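Local coordinates for RNA-dependent RNA Polymerase (Bombyx mori cytoplasmic polyhedrosis virus, PDB 6TZ0), which catalyses RNA-directed RNA synthesis, probably making plus strands during transcription and minus strands during replication of the double-stranded viral genome, at residues S287-V292 with L715-I720; R539-S544 with M683-G688; A267-W272 with V727-F732; I252-Y257 with N330-C335; H262-A267 with R320-Q325. All blocks are in the same frame, centred on the assembly; numbering follows the deposited sequence.

Interaction 1 of 5, residues S287-V292 with L715-I720; sequences SEPHFV and LSQNSI
Ser287 meets Gln717 through its backbone: the carbonyl O lies 3.5 Å from Gln717 CD, beside the amide end of a side chain that reaches over in an extended form, its CG anti to the backbone N (chi1 177°). Glu288 carries the polar part of the contact. A bend at chi2 (-66°) folds its carboxylate against the turn that follows strand 711-716. There OE1 accepts the backbone N-H of Gln717 at 3.2 Å, using its syn lone pair with an N-H...O angle of 153°. The two side chains slide past each other in opposite directions, with Glu288 OE1 3.5 Å from Gln717 CB, while Glu288 OE2 turns to Asn718 and lies 3.5 Å from its CG. A flexible acid suits this place, since its two oxygens can address successive residues of the turn, and His262 ND1 bonds to the Glu288 backbone N. The puckered ring of Pro289 sets CB over one face of the Phe291 ring and CD beside the end of the Gln717 side chain. Phe291 CE1 touches Leu715 CD1 at 4.0 Å, the two side chains crossing at about a right angle, and His694 stacks on the same aromatic ring. The compact, branched Val292 sets CG2 3.3 Å from Leu715 O. The N-terminal region here packs on an outermost strand of the four-stranded antiparallel palm sheet, the core of an RNA polymerase catalytic domain.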
# COMPACT_ATOMS: atom_id res chain seq x y z
N SER A 287 10.56 -3.38 39.33
CA SER A 287 9.89 -2.15 39.72
C SER A 287 10.13 -1.07 38.69
O SER A 287 11.14 -1.09 37.98
CB SER A 287 10.37 -1.71 41.09
OG SER A 287 11.74 -1.38 41.06
N GLU A 288 9.22 -0.12 38.60
CA GLU A 288 9.22 0.90 37.57
C GLU A 288 9.61 2.26 38.15
O GLU A 288 9.49 2.48 39.36
CB GLU A 288 7.83 0.99 36.92
CG GLU A 288 7.40 -0.28 36.21
CD GLU A 288 8.24 -0.60 34.99
OE1 GLU A 288 8.71 0.33 34.32
OE2 GLU A 288 8.43 -1.80 34.70
N PRO A 289 10.11 3.18 37.33
CA PRO A 289 10.40 4.53 37.82
C PRO A 289 9.13 5.30 38.15
O PRO A 289 8.01 4.88 37.83
CB PRO A 289 11.15 5.18 36.66
CG PRO A 289 11.70 4.05 35.89
CD PRO A 289 10.69 2.96 35.99
N HIS A 290 9.31 6.46 38.78
CA HIS A 290 8.19 7.16 39.39
C HIS A 290 7.29 7.83 38.36
O HIS A 290 6.11 8.05 38.63
CB HIS A 290 8.69 8.19 40.39
CG HIS A 290 9.48 9.30 39.78
ND1 HIS A 290 8.89 10.46 39.31
CD2 HIS A 290 10.80 9.44 39.55
CE1 HIS A 290 9.82 11.25 38.82
NE2 HIS A 290 10.99 10.66 38.95
N PHE A 291 7.83 8.17 37.19
CA PHE A 291 7.00 8.73 36.12
C PHE A 291 6.18 7.68 35.41
O PHE A 291 5.25 8.02 34.67
CB PHE A 291 7.88 9.51 35.13
CG PHE A 291 9.08 8.76 34.63
CD1 PHE A 291 8.99 7.92 33.53
CD2 PHE A 291 10.31 8.90 35.26
CE1 PHE A 291 10.10 7.23 33.08
CE2 PHE A 291 11.42 8.22 34.81
CZ PHE A 291 11.31 7.39 33.72
N VAL A 292 6.49 6.40 35.61
CA VAL A 292 5.65 5.32 35.12
C VAL A 292 4.56 5.00 36.12
O VAL A 292 3.40 4.77 35.75
CB VAL A 292 6.53 4.10 34.81
CG1 VAL A 292 5.70 2.90 34.44
CG2 VAL A 292 7.49 4.43 33.69
N LEU A 715 6.26 4.14 27.98
CA LEU A 715 7.69 4.00 28.18
C LEU A 715 7.93 3.21 29.45
O LEU A 715 7.35 3.51 30.50
CB LEU A 715 8.39 5.37 28.20
CG LEU A 715 8.24 6.43 29.29
CD1 LEU A 715 9.36 7.41 29.15
CD2 LEU A 715 6.91 7.16 29.19
N SER A 716 8.76 2.18 29.35
CA SER A 716 8.90 1.17 30.38
C SER A 716 10.37 0.91 30.66
O SER A 716 11.26 1.30 29.91
CB SER A 716 8.22 -0.14 29.97
OG SER A 716 8.86 -0.71 28.86
N GLN A 717 10.60 0.22 31.77
CA GLN A 717 11.93 -0.27 32.10
C GLN A 717 12.18 -1.65 31.53
O GLN A 717 13.33 -1.98 31.20
CB GLN A 717 12.10 -0.25 33.63
CG GLN A 717 13.41 -0.80 34.16
CD GLN A 717 13.64 -0.48 35.62
OE1 GLN A 717 12.89 0.29 36.21
NE2 GLN A 717 14.66 -1.09 36.20
N ASN A 718 11.14 -2.46 31.33
CA ASN A 718 11.40 -3.85 30.99
C ASN A 718 10.46 -4.42 29.94
O ASN A 718 10.26 -5.63 29.90
CB ASN A 718 11.36 -4.69 32.27
CG ASN A 718 10.13 -4.45 33.10
OD1 ASN A 718 9.20 -3.76 32.67
ND2 ASN A 718 10.12 -4.98 34.31
N SER A 719 9.92 -3.60 29.04
CA SER A 719 9.07 -4.11 27.98
C SER A 719 9.13 -3.18 26.78
O SER A 719 9.14 -1.96 26.93
CB SER A 719 7.62 -4.27 28.45
OG SER A 719 7.03 -3.01 28.74
N ILE A 720 9.15 -3.77 25.58
CA ILE A 720 9.33 -3.01 24.35
C ILE A 720 8.47 -3.65 23.26
O ILE A 720 8.27 -4.87 23.24
CB ILE A 720 10.83 -2.94 23.98
CG1 ILE A 720 11.10 -1.88 22.91
CG2 ILE A 720 11.42 -4.30 23.60
CD1 ILE A 720 10.94 -0.49 23.41

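Interaction 2 of 5, residues R539-S544 with M683-G688; sequences RNVLLS and MEIFQG
Leu542 and Phe686 form a hydrogen-bonded antiparallel pair, with Leu542 N to Phe686 O at 2.7 Å and Phe686 N to Leu542 O at 2.9 Å, both bonds nearly straight. Ser544 and Glu684 repeat the pattern two residues on. At the other end Gly688 N reaches Asn540 O at 3.0 Å; Gly688 sits at backbone angles suited to a residue without CB. Between these lie the non-hydrogen-bonded pairs Val541 with Gln687 and Leu543 with Ile685, whose side chains share one face. With CG1 of Val541 between the backbone N and the carbonyl carbon (chi1 63°), the other methyl, CG2, is directed at Ile685 CG2, 3.7 Å away. Leu543 lies side by side with Ile685, its CD2 4.1 Å from Ile685 CG1; the beta-branched Val541 and Ile685 suit extended strands, and Leu543 adds apolar bulk. These strands carry polymerase motifs A and C of the palm: strand 541-548 includes Asp547, and strand 682-687 follows Asp680 and Asp681, all three seen to bind magnesium in a structure of this protein, though no metal is bound to this chain here. On the other face the Phe686 ring turns its edge to Leu542 O and Ser544 CB, with CE2 4.1 Å from Ser544 CB. The extended Gln687 adds a weak bond from NE2 to Arg539 O at 3.3 Å. Further out, helix 690-705 covers Leu542 and Phe686 through Thr693, and Trp535 packs on Ile685 and Gln687 from the opposite face.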
# COMPACT_ATOMS: atom_id res chain seq x y z
N ARG A 539 20.99 -3.28 31.67
CA ARG A 539 20.61 -2.57 32.87
C ARG A 539 20.82 -1.07 32.68
O ARG A 539 21.58 -0.65 31.80
CB ARG A 539 21.40 -3.09 34.07
CG ARG A 539 22.88 -3.04 33.88
CD ARG A 539 23.58 -3.67 35.06
NE ARG A 539 23.39 -2.88 36.26
CZ ARG A 539 23.65 -3.32 37.48
NH1 ARG A 539 24.11 -4.55 37.66
NH2 ARG A 539 23.45 -2.53 38.53
N ASN A 540 20.15 -0.30 33.54
CA ASN A 540 20.05 1.17 33.45
C ASN A 540 19.55 1.61 32.07
O ASN A 540 20.07 2.55 31.47
CB ASN A 540 21.36 1.86 33.80
CG ASN A 540 21.67 1.80 35.28
OD1 ASN A 540 20.78 1.98 36.11
ND2 ASN A 540 22.92 1.55 35.61
N VAL A 541 18.53 0.93 31.58
CA VAL A 541 18.01 1.16 30.24
C VAL A 541 16.54 1.57 30.35
O VAL A 541 15.79 1.05 31.18
CB VAL A 541 18.23 -0.08 29.34
CG1 VAL A 541 17.49 -1.31 29.84
CG2 VAL A 541 17.89 0.21 27.91
N LEU A 542 16.15 2.56 29.56
CA LEU A 542 14.77 3.03 29.50
C LEU A 542 14.22 2.75 28.11
O LEU A 542 14.75 3.26 27.11
CB LEU A 542 14.68 4.52 29.81
CG LEU A 542 13.24 5.03 29.77
CD1 LEU A 542 12.42 4.35 30.84
CD2 LEU A 542 13.17 6.53 29.94
N LEU A 543 13.17 1.96 28.05
CA LEU A 543 12.56 1.54 26.80
C LEU A 543 11.40 2.47 26.47
O LEU A 543 10.70 2.93 27.38
CB LEU A 543 12.09 0.10 26.91
CG LEU A 543 13.23 -0.86 27.26
CD1 LEU A 543 12.71 -2.24 27.56
CD2 LEU A 543 14.26 -0.93 26.16
N SER A 544 11.22 2.77 25.19
CA SER A 544 10.16 3.70 24.78
C SER A 544 9.53 3.20 23.49
O SER A 544 10.14 3.29 22.42
CB SER A 544 10.71 5.11 24.60
OG SER A 544 9.69 6.00 24.19
N MET A 683 10.66 3.05 17.88
CA MET A 683 11.15 2.28 19.03
C MET A 683 12.43 2.93 19.54
O MET A 683 13.49 2.75 18.94
CB MET A 683 11.39 0.83 18.65
CG MET A 683 11.83 -0.01 19.80
SD MET A 683 12.16 -1.71 19.34
CE MET A 683 13.72 -1.53 18.51
N GLU A 684 12.35 3.66 20.64
CA GLU A 684 13.49 4.37 21.20
C GLU A 684 14.04 3.63 22.40
O GLU A 684 13.29 3.17 23.26
CB GLU A 684 13.09 5.79 21.61
CG GLU A 684 12.71 6.66 20.44
CD GLU A 684 12.19 8.00 20.88
OE1 GLU A 684 11.97 8.19 22.10
OE2 GLU A 684 12.01 8.89 20.02
N ILE A 685 15.37 3.52 22.47
CA ILE A 685 16.06 2.90 23.59
C ILE A 685 17.06 3.90 24.14
O ILE A 685 17.98 4.32 23.43
CB ILE A 685 16.75 1.59 23.17
CG1 ILE A 685 15.72 0.57 22.69
CG2 ILE A 685 17.49 1.00 24.33
CD1 ILE A 685 16.32 -0.60 21.99
N PHE A 686 16.89 4.26 25.41
CA PHE A 686 17.77 5.19 26.11
C PHE A 686 18.53 4.43 27.19
O PHE A 686 17.98 3.52 27.80
CB PHE A 686 16.97 6.32 26.75
CG PHE A 686 16.14 7.11 25.79
CD1 PHE A 686 16.71 8.11 25.02
CD2 PHE A 686 14.80 6.85 25.65
CE1 PHE A 686 15.95 8.83 24.13
CE2 PHE A 686 14.03 7.57 24.77
CZ PHE A 686 14.61 8.57 24.01
N GLN A 687 19.77 4.82 27.45
CA GLN A 687 20.54 4.19 28.51
C GLN A 687 21.29 5.24 29.32
O GLN A 687 22.01 6.06 28.75
CB GLN A 687 21.53 3.15 27.96
CG GLN A 687 22.22 2.34 29.03
CD GLN A 687 23.10 1.24 28.48
OE1 GLN A 687 23.33 1.16 27.28
NE2 GLN A 687 23.58 0.37 29.36
N GLY A 688 21.14 5.18 30.64
CA GLY A 688 21.83 6.10 31.53
C GLY A 688 21.18 6.17 32.89
O GLY A 688 20.76 5.15 33.43

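Interaction 3 of 5, residues A267-W272 with V727-F732; sequences ATVPVW and VVNGTF
A tight turn at Asn729 and Gly730, between strands 725-727 and 732-733, packs against strand 266-272, which pairs with strand 278-285 in a two-stranded antiparallel sheet. Both turn residues have positive phi, in a conformation close to type I', for which Asn-Gly is a well-suited sequence; Val728 N bonds to Thr731 O across its base at 2.8 Å. Val269 offers its branched side chain to the turn. CB lies 3.6 Å from Asn729 O, and CG1, set anti to the carbonyl carbon of Val269 (chi1 -56°), meets Asn729 CB at 3.7 Å. Pro270 follows with its ring lodged beside the turn backbone, CG 3.8 Å from Gly730 O. Gln325, at the start of helix 325-339, touches both Val269 and Asn729 and so ties the helix into this buried junction. Trp272 then brings its indole to the turn, with the strand behind it held by a bond from Trp272 N to Ser537 OG. Because Gly730 carries no side chain, Trp272 CD1 comes to 3.8 Å from Gly730 CA. The indole N-H is satisfied: Trp272 NE1 donates to Gly730 O at 3.0 Å, an angle of 157°, with the acceptor near the ring plane and the donor tilted 25° from the carbonyl plane.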
# COMPACT_ATOMS: atom_id res chain seq x y z
N ALA A 267 12.47 -10.75 39.07
CA ALA A 267 12.36 -11.76 38.02
C ALA A 267 13.74 -12.26 37.69
O ALA A 267 14.69 -11.47 37.58
CB ALA A 267 11.68 -11.20 36.77
N THR A 268 13.86 -13.57 37.54
CA THR A 268 15.09 -14.19 37.06
C THR A 268 14.92 -14.48 35.56
O THR A 268 14.17 -15.38 35.16
CB THR A 268 15.44 -15.42 37.90
OG1 THR A 268 16.50 -16.17 37.29
CG2 THR A 268 14.23 -16.29 38.23
N VAL A 269 15.60 -13.69 34.74
CA VAL A 269 15.34 -13.59 33.31
C VAL A 269 16.61 -14.06 32.59
O VAL A 269 17.69 -14.05 33.18
CB VAL A 269 14.95 -12.16 32.90
CG1 VAL A 269 13.76 -11.71 33.70
CG2 VAL A 269 16.10 -11.20 33.11
N PRO A 270 16.50 -14.49 31.34
CA PRO A 270 17.72 -14.82 30.58
C PRO A 270 18.44 -13.57 30.10
O PRO A 270 17.90 -12.47 30.09
CB PRO A 270 17.19 -15.65 29.40
CG PRO A 270 15.81 -15.23 29.24
CD PRO A 270 15.29 -14.93 30.62
N VAL A 271 19.69 -13.77 29.69
CA VAL A 271 20.56 -12.69 29.25
C VAL A 271 21.05 -13.01 27.85
O VAL A 271 21.61 -14.09 27.61
CB VAL A 271 21.75 -12.48 30.20
CG1 VAL A 271 22.74 -11.49 29.63
CG2 VAL A 271 21.27 -12.00 31.55
N TRP A 272 20.87 -12.07 26.93
CA TRP A 272 21.23 -12.25 25.53
C TRP A 272 22.52 -11.53 25.19
O TRP A 272 22.74 -10.39 25.62
CB TRP A 272 20.10 -11.76 24.63
CG TRP A 272 18.92 -12.65 24.63
CD1 TRP A 272 17.87 -12.61 25.50
CD2 TRP A 272 18.63 -13.70 23.70
NE1 TRP A 272 16.96 -13.58 25.18
CE2 TRP A 272 17.40 -14.26 24.08
CE3 TRP A 272 19.30 -14.22 22.59
CZ2 TRP A 272 16.83 -15.31 23.39
CZ3 TRP A 272 18.72 -15.27 21.91
CH2 TRP A 272 17.50 -15.80 22.30
N VAL A 727 8.50 -7.83 23.43
CA VAL A 727 9.63 -8.42 24.14
C VAL A 727 9.63 -7.87 25.55
O VAL A 727 9.57 -6.65 25.75
CB VAL A 727 10.97 -8.15 23.44
CG1 VAL A 727 12.12 -8.67 24.26
CG2 VAL A 727 10.98 -8.78 22.06
N VAL A 728 9.64 -8.76 26.54
CA VAL A 728 9.66 -8.40 27.96
C VAL A 728 10.80 -9.18 28.60
O VAL A 728 10.66 -10.38 28.85
CB VAL A 728 8.33 -8.71 28.66
CG1 VAL A 728 8.40 -8.31 30.10
CG2 VAL A 728 7.17 -8.00 28.00
N ASN A 729 11.91 -8.50 28.88
CA ASN A 729 13.07 -9.02 29.63
C ASN A 729 13.70 -10.25 28.97
O ASN A 729 13.88 -11.29 29.59
CB ASN A 729 12.70 -9.32 31.08
CG ASN A 729 12.60 -8.08 31.91
OD1 ASN A 729 13.43 -7.19 31.81
ND2 ASN A 729 11.58 -8.02 32.76
N GLY A 730 14.06 -10.10 27.70
CA GLY A 730 14.69 -11.19 26.98
C GLY A 730 13.75 -12.31 26.60
O GLY A 730 14.20 -13.42 26.33
N THR A 731 12.46 -12.02 26.53
CA THR A 731 11.42 -13.03 26.36
C THR A 731 10.36 -12.52 25.39
O THR A 731 9.85 -11.41 25.56
CB THR A 731 10.80 -13.38 27.72
OG1 THR A 731 11.72 -14.18 28.48
CG2 THR A 731 9.47 -14.06 27.58
N PHE A 732 10.03 -13.34 24.39
CA PHE A 732 9.05 -12.99 23.37
C PHE A 732 7.66 -13.42 23.81
O PHE A 732 7.39 -14.62 23.95
CB PHE A 732 9.44 -13.66 22.05
CG PHE A 732 8.42 -13.52 20.97
CD1 PHE A 732 8.14 -12.28 20.42
CD2 PHE A 732 7.79 -14.64 20.45
CE1 PHE A 732 7.22 -12.16 19.42
CE2 PHE A 732 6.87 -14.52 19.44
CZ PHE A 732 6.58 -13.27 18.93

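Interaction 4 of 5, residues I252-Y257 with N330-C335; sequences IGRSWY and NYYAAC
Trp256 sits in a type I turn, Arg254 to Tyr257, that leads into helix 257-264, and its indole wedges against Tyr331 and Cys335 of helix 325-339, forming a Cys sulfur-aromatic contact. From CB the chain places CG between the backbone N and the carbonyl carbon (chi1 56°), which swings the ring over to the helix. NE1 folds back on its own turn, giving a weak hydrogen bond to Gly253 O at 3.1 Å, and also lies 3.7 Å from Cys335 SG. Further along, CZ2 comes to 3.5 Å from the same sulfur, whose approach to the five-membered ring is oblique. At the far end CH2 presses on Tyr331 CB at 3.5 Å, with that carbon at the ring edge. The small, polarisable cysteine fits where a broad indole must come close to a helix. Leu319 of helix 309-320 and Arg303 of helix 295-306 also pack on the indole. Tyr332, the next residue of the helix, covers the Arg254 and Tyr257 ends of the turn. Its ring and that of Tyr257 meet obliquely, centroids 4.7 Å apart and planes at 52°, while its hydroxyl is taken up by Arg336. The guanidinium of Arg254 is held outside the two segments, NH1 by Lys250 O and NH2 by a salt bridge to Asp483, whereas its carbonyl stays in the contact: Arg254 O lies at the edge of the Tyr332 ring, 3.2 Å from CE1.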
# COMPACT_ATOMS: atom_id res chain seq x y z
N ILE A 252 -7.45 -0.56 27.44
CA ILE A 252 -7.56 -0.59 28.90
C ILE A 252 -7.45 -2.02 29.42
O ILE A 252 -6.77 -2.28 30.42
CB ILE A 252 -8.88 0.07 29.33
CG1 ILE A 252 -8.88 1.55 28.97
CG2 ILE A 252 -9.13 -0.08 30.81
CD1 ILE A 252 -10.24 2.17 29.14
N GLY A 253 -8.08 -2.96 28.73
CA GLY A 253 -8.02 -4.36 29.12
C GLY A 253 -6.71 -5.06 28.88
O GLY A 253 -6.59 -6.25 29.20
N ARG A 254 -5.72 -4.38 28.32
CA ARG A 254 -4.41 -4.94 28.05
C ARG A 254 -3.29 -4.28 28.84
O ARG A 254 -2.36 -4.98 29.26
CB ARG A 254 -4.08 -4.83 26.56
CG ARG A 254 -4.82 -5.79 25.65
CD ARG A 254 -4.59 -5.39 24.21
NE ARG A 254 -5.05 -6.37 23.23
CZ ARG A 254 -6.29 -6.44 22.76
NH1 ARG A 254 -7.21 -5.59 23.19
NH2 ARG A 254 -6.60 -7.37 21.88
N SER A 255 -3.36 -2.98 29.08
CA SER A 255 -2.24 -2.18 29.55
C SER A 255 -1.96 -2.32 31.05
O SER A 255 -1.10 -1.60 31.57
CB SER A 255 -2.47 -0.71 29.21
OG SER A 255 -3.59 -0.19 29.90
N TRP A 256 -2.64 -3.22 31.75
CA TRP A 256 -2.42 -3.46 33.17
C TRP A 256 -1.15 -4.25 33.45
O TRP A 256 -0.73 -4.32 34.62
CB TRP A 256 -3.63 -4.22 33.74
CG TRP A 256 -3.89 -5.50 33.00
CD1 TRP A 256 -4.68 -5.66 31.91
CD2 TRP A 256 -3.31 -6.78 33.27
NE1 TRP A 256 -4.65 -6.96 31.49
CE2 TRP A 256 -3.81 -7.67 32.31
CE3 TRP A 256 -2.43 -7.26 34.24
CZ2 TRP A 256 -3.45 -9.01 32.28
CZ3 TRP A 256 -2.08 -8.59 34.21
CH2 TRP A 256 -2.59 -9.45 33.24
N TYR A 257 -0.55 -4.87 32.43
CA TYR A 257 0.51 -5.84 32.68
C TYR A 257 1.78 -5.19 33.18
O TYR A 257 2.57 -5.83 33.87
CB TYR A 257 0.81 -6.66 31.41
CG TYR A 257 1.58 -5.93 30.34
CD1 TYR A 257 0.94 -5.08 29.45
CD2 TYR A 257 2.95 -6.15 30.16
CE1 TYR A 257 1.64 -4.44 28.46
CE2 TYR A 257 3.65 -5.50 29.17
CZ TYR A 257 2.99 -4.65 28.32
OH TYR A 257 3.69 -4.00 27.33
N ASN A 330 1.06 -15.30 31.37
CA ASN A 330 -0.10 -16.15 31.18
C ASN A 330 -1.40 -15.37 31.32
O ASN A 330 -2.31 -15.53 30.49
CB ASN A 330 -0.06 -17.31 32.17
CG ASN A 330 1.09 -18.26 31.91
OD1 ASN A 330 1.43 -18.55 30.77
ND2 ASN A 330 1.70 -18.74 32.99
N TYR A 331 -1.50 -14.51 32.34
CA TYR A 331 -2.71 -13.70 32.46
C TYR A 331 -2.82 -12.68 31.33
O TYR A 331 -3.94 -12.34 30.93
CB TYR A 331 -2.76 -12.95 33.79
CG TYR A 331 -2.96 -13.80 35.01
CD1 TYR A 331 -4.10 -14.57 35.15
CD2 TYR A 331 -2.09 -13.72 36.08
CE1 TYR A 331 -4.31 -15.32 36.29
CE2 TYR A 331 -2.30 -14.45 37.24
CZ TYR A 331 -3.41 -15.25 37.33
OH TYR A 331 -3.63 -15.99 38.46
N TYR A 332 -1.70 -12.21 30.80
CA TYR A 332 -1.75 -11.27 29.68
C TYR A 332 -2.25 -11.95 28.42
O TYR A 332 -3.05 -11.37 27.68
CB TYR A 332 -0.38 -10.64 29.45
CG TYR A 332 -0.40 -9.59 28.36
CD1 TYR A 332 -0.97 -8.35 28.59
CD2 TYR A 332 0.14 -9.85 27.11
CE1 TYR A 332 -0.99 -7.40 27.60
CE2 TYR A 332 0.12 -8.90 26.12
CZ TYR A 332 -0.44 -7.67 26.37
OH TYR A 332 -0.46 -6.72 25.38
N ALA A 333 -1.79 -13.17 28.14
CA ALA A 333 -2.32 -13.92 27.00
C ALA A 333 -3.80 -14.24 27.18
O ALA A 333 -4.56 -14.22 26.20
CB ALA A 333 -1.52 -15.20 26.79
N ALA A 334 -4.23 -14.50 28.42
CA ALA A 334 -5.65 -14.70 28.68
C ALA A 334 -6.46 -13.44 28.39
O ALA A 334 -7.52 -13.52 27.77
CB ALA A 334 -5.86 -15.15 30.13
N CYS A 335 -5.97 -12.27 28.79
CA CYS A 335 -6.70 -11.04 28.49
C CYS A 335 -6.64 -10.67 27.01
O CYS A 335 -7.56 -10.01 26.51
CB CYS A 335 -6.17 -9.89 29.34
SG CYS A 335 -6.59 -10.06 31.07

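Interaction 5 of 5, residues H262-A267 with R320-Q325; sequences HNVGRA and RLSKTQ
Val264 makes the main apolar contact, spreading its two methyls over the backbone of the loop between helices 309-320 and 325-339. CG1, anti to the backbone N (chi1 167°), stands 3.4 Å from Lys323 O. CG2 lies between Ser322 and Thr324, 3.7 Å from Thr324 O and 3.8 Å from Ser322 OG. A beta-branched residue suits this spot, because its two methyls meet three successive residues of the loop. Ala267 adds a lighter touch, CB to Gln325 OE1 at 4.2 Å, its small side chain letting the start of the strand lie near the helix. Polar bonds hold each side in shape. Gly265, with positive phi, takes the chain out of helix 257-264, and its carbonyl receives Arg266 NH1 at 3.2 Å; the donor stands 60° out of the carbonyl plane, away from a lone pair. In the loop, Asp327 OD2 accepts the backbone N-H groups of Lys323 and Thr324. Thr324 is the N-cap of the following helix, its hydroxyl bonded to a backbone N there, and with the return bond from Asp327 the pattern resembles a capping box. Gln325 NE2 bonds weakly to Val728 O. The contact thus sets the exit of helix 257-264, where the chain turns into strand 266-272, against the entrance of helix 325-339, with Val328 of that helix also packing on Val264 and Ser322.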
# COMPACT_ATOMS: atom_id res chain seq x y z
N HIS A 262 5.34 -4.68 37.66
CA HIS A 262 5.87 -3.85 38.74
C HIS A 262 5.65 -4.49 40.10
O HIS A 262 6.58 -4.58 40.91
CB HIS A 262 5.23 -2.47 38.69
CG HIS A 262 5.52 -1.63 39.90
ND1 HIS A 262 6.75 -1.06 40.13
CD2 HIS A 262 4.74 -1.28 40.94
CE1 HIS A 262 6.71 -0.39 41.27
NE2 HIS A 262 5.50 -0.50 41.78
N ASN A 263 4.43 -4.94 40.37
CA ASN A 263 4.14 -5.53 41.68
C ASN A 263 4.74 -6.92 41.86
O ASN A 263 4.74 -7.42 42.99
CB ASN A 263 2.64 -5.59 41.94
CG ASN A 263 2.07 -4.24 42.33
OD1 ASN A 263 2.68 -3.50 43.09
ND2 ASN A 263 0.89 -3.93 41.81
N VAL A 264 5.22 -7.57 40.79
CA VAL A 264 5.97 -8.82 40.95
C VAL A 264 7.25 -8.59 41.74
O VAL A 264 7.56 -9.32 42.69
CB VAL A 264 6.24 -9.47 39.58
CG1 VAL A 264 7.27 -10.58 39.70
CG2 VAL A 264 4.97 -10.05 39.04
N GLY A 265 8.01 -7.56 41.38
CA GLY A 265 9.18 -7.17 42.14
C GLY A 265 10.50 -7.75 41.68
O GLY A 265 11.43 -6.99 41.41
N ARG A 266 10.61 -9.07 41.56
CA ARG A 266 11.85 -9.70 41.15
C ARG A 266 11.56 -10.68 40.03
O ARG A 266 10.53 -11.36 40.05
CB ARG A 266 12.53 -10.45 42.31
CG ARG A 266 13.02 -9.58 43.44
CD ARG A 266 14.23 -8.77 43.02
NE ARG A 266 14.80 -8.01 44.13
CZ ARG A 266 14.45 -6.77 44.44
NH1 ARG A 266 13.53 -6.13 43.73
NH2 ARG A 266 15.03 -6.16 45.46
N ALA A 267 12.47 -10.75 39.07
CA ALA A 267 12.36 -11.76 38.02
C ALA A 267 13.74 -12.26 37.69
O ALA A 267 14.69 -11.47 37.58
CB ALA A 267 11.68 -11.20 36.77
N ARG A 320 -3.04 -9.26 41.61
CA ARG A 320 -2.67 -9.70 42.95
C ARG A 320 -1.94 -11.04 42.93
O ARG A 320 -0.90 -11.19 43.59
CB ARG A 320 -3.90 -9.77 43.84
CG ARG A 320 -4.52 -8.42 44.08
CD ARG A 320 -3.59 -7.57 44.91
NE ARG A 320 -4.19 -6.28 45.27
CZ ARG A 320 -3.56 -5.34 45.97
NH1 ARG A 320 -4.17 -4.20 46.25
NH2 ARG A 320 -2.32 -5.54 46.38
N LEU A 321 -2.45 -12.02 42.20
CA LEU A 321 -2.02 -13.41 42.35
C LEU A 321 -0.84 -13.79 41.46
O LEU A 321 -0.57 -14.98 41.29
CB LEU A 321 -3.19 -14.36 42.09
CG LEU A 321 -4.34 -14.33 43.09
CD1 LEU A 321 -5.43 -15.27 42.64
CD2 LEU A 321 -3.86 -14.69 44.48
N SER A 322 -0.14 -12.82 40.90
CA SER A 322 1.03 -13.09 40.07
C SER A 322 2.29 -12.96 40.90
O SER A 322 2.43 -12.01 41.68
CB SER A 322 1.07 -12.15 38.87
OG SER A 322 1.21 -10.81 39.28
N LYS A 323 3.20 -13.92 40.75
CA LYS A 323 4.44 -13.95 41.51
C LYS A 323 5.69 -14.04 40.66
O LYS A 323 6.75 -13.61 41.10
CB LYS A 323 4.44 -15.13 42.49
CG LYS A 323 3.62 -14.91 43.75
CD LYS A 323 2.20 -15.41 43.60
CE LYS A 323 1.44 -15.29 44.90
NZ LYS A 323 1.29 -13.86 45.29
N THR A 324 5.60 -14.61 39.46
CA THR A 324 6.71 -14.68 38.53
C THR A 324 6.40 -13.81 37.32
O THR A 324 5.33 -13.22 37.21
CB THR A 324 6.98 -16.12 38.13
OG1 THR A 324 5.84 -16.66 37.46
CG2 THR A 324 7.28 -16.97 39.34
N GLN A 325 7.36 -13.73 36.41
CA GLN A 325 7.10 -13.08 35.13
C GLN A 325 6.20 -13.94 34.25
O GLN A 325 5.41 -13.41 33.46
CB GLN A 325 8.43 -12.78 34.42
CG GLN A 325 8.31 -11.98 33.14
CD GLN A 325 9.64 -11.84 32.45
OE1 GLN A 325 10.64 -12.35 32.92
NE2 GLN A 325 9.64 -11.18 31.31

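How the interactions relate
Interactions 1 and 2 meet in the palm sheet: their centres are about 10 Å apart, and Leu543 N probably bonds to Ser716 O at 2.7 Å. They lie near the magnesium-binding aspartates, the Met683 side chain about 7 Å from that of Asp681 and Leu715 about 10 Å from Asp547; interaction 4 is hardly farther, Arg254 about 11 Å from Asp547 (side chains). Interaction 3 joins interaction 1 through Ile720 N and Val727 O, 2.9 Å apart, and shares Ala267 with interaction 5, which meets interaction 1 at His262. Interaction 1 joins the N-terminal region to the palm sheet directly; interaction 3 reaches the turn beyond it, and interactions 4 and 5 pack residues 252-267 on 320-335.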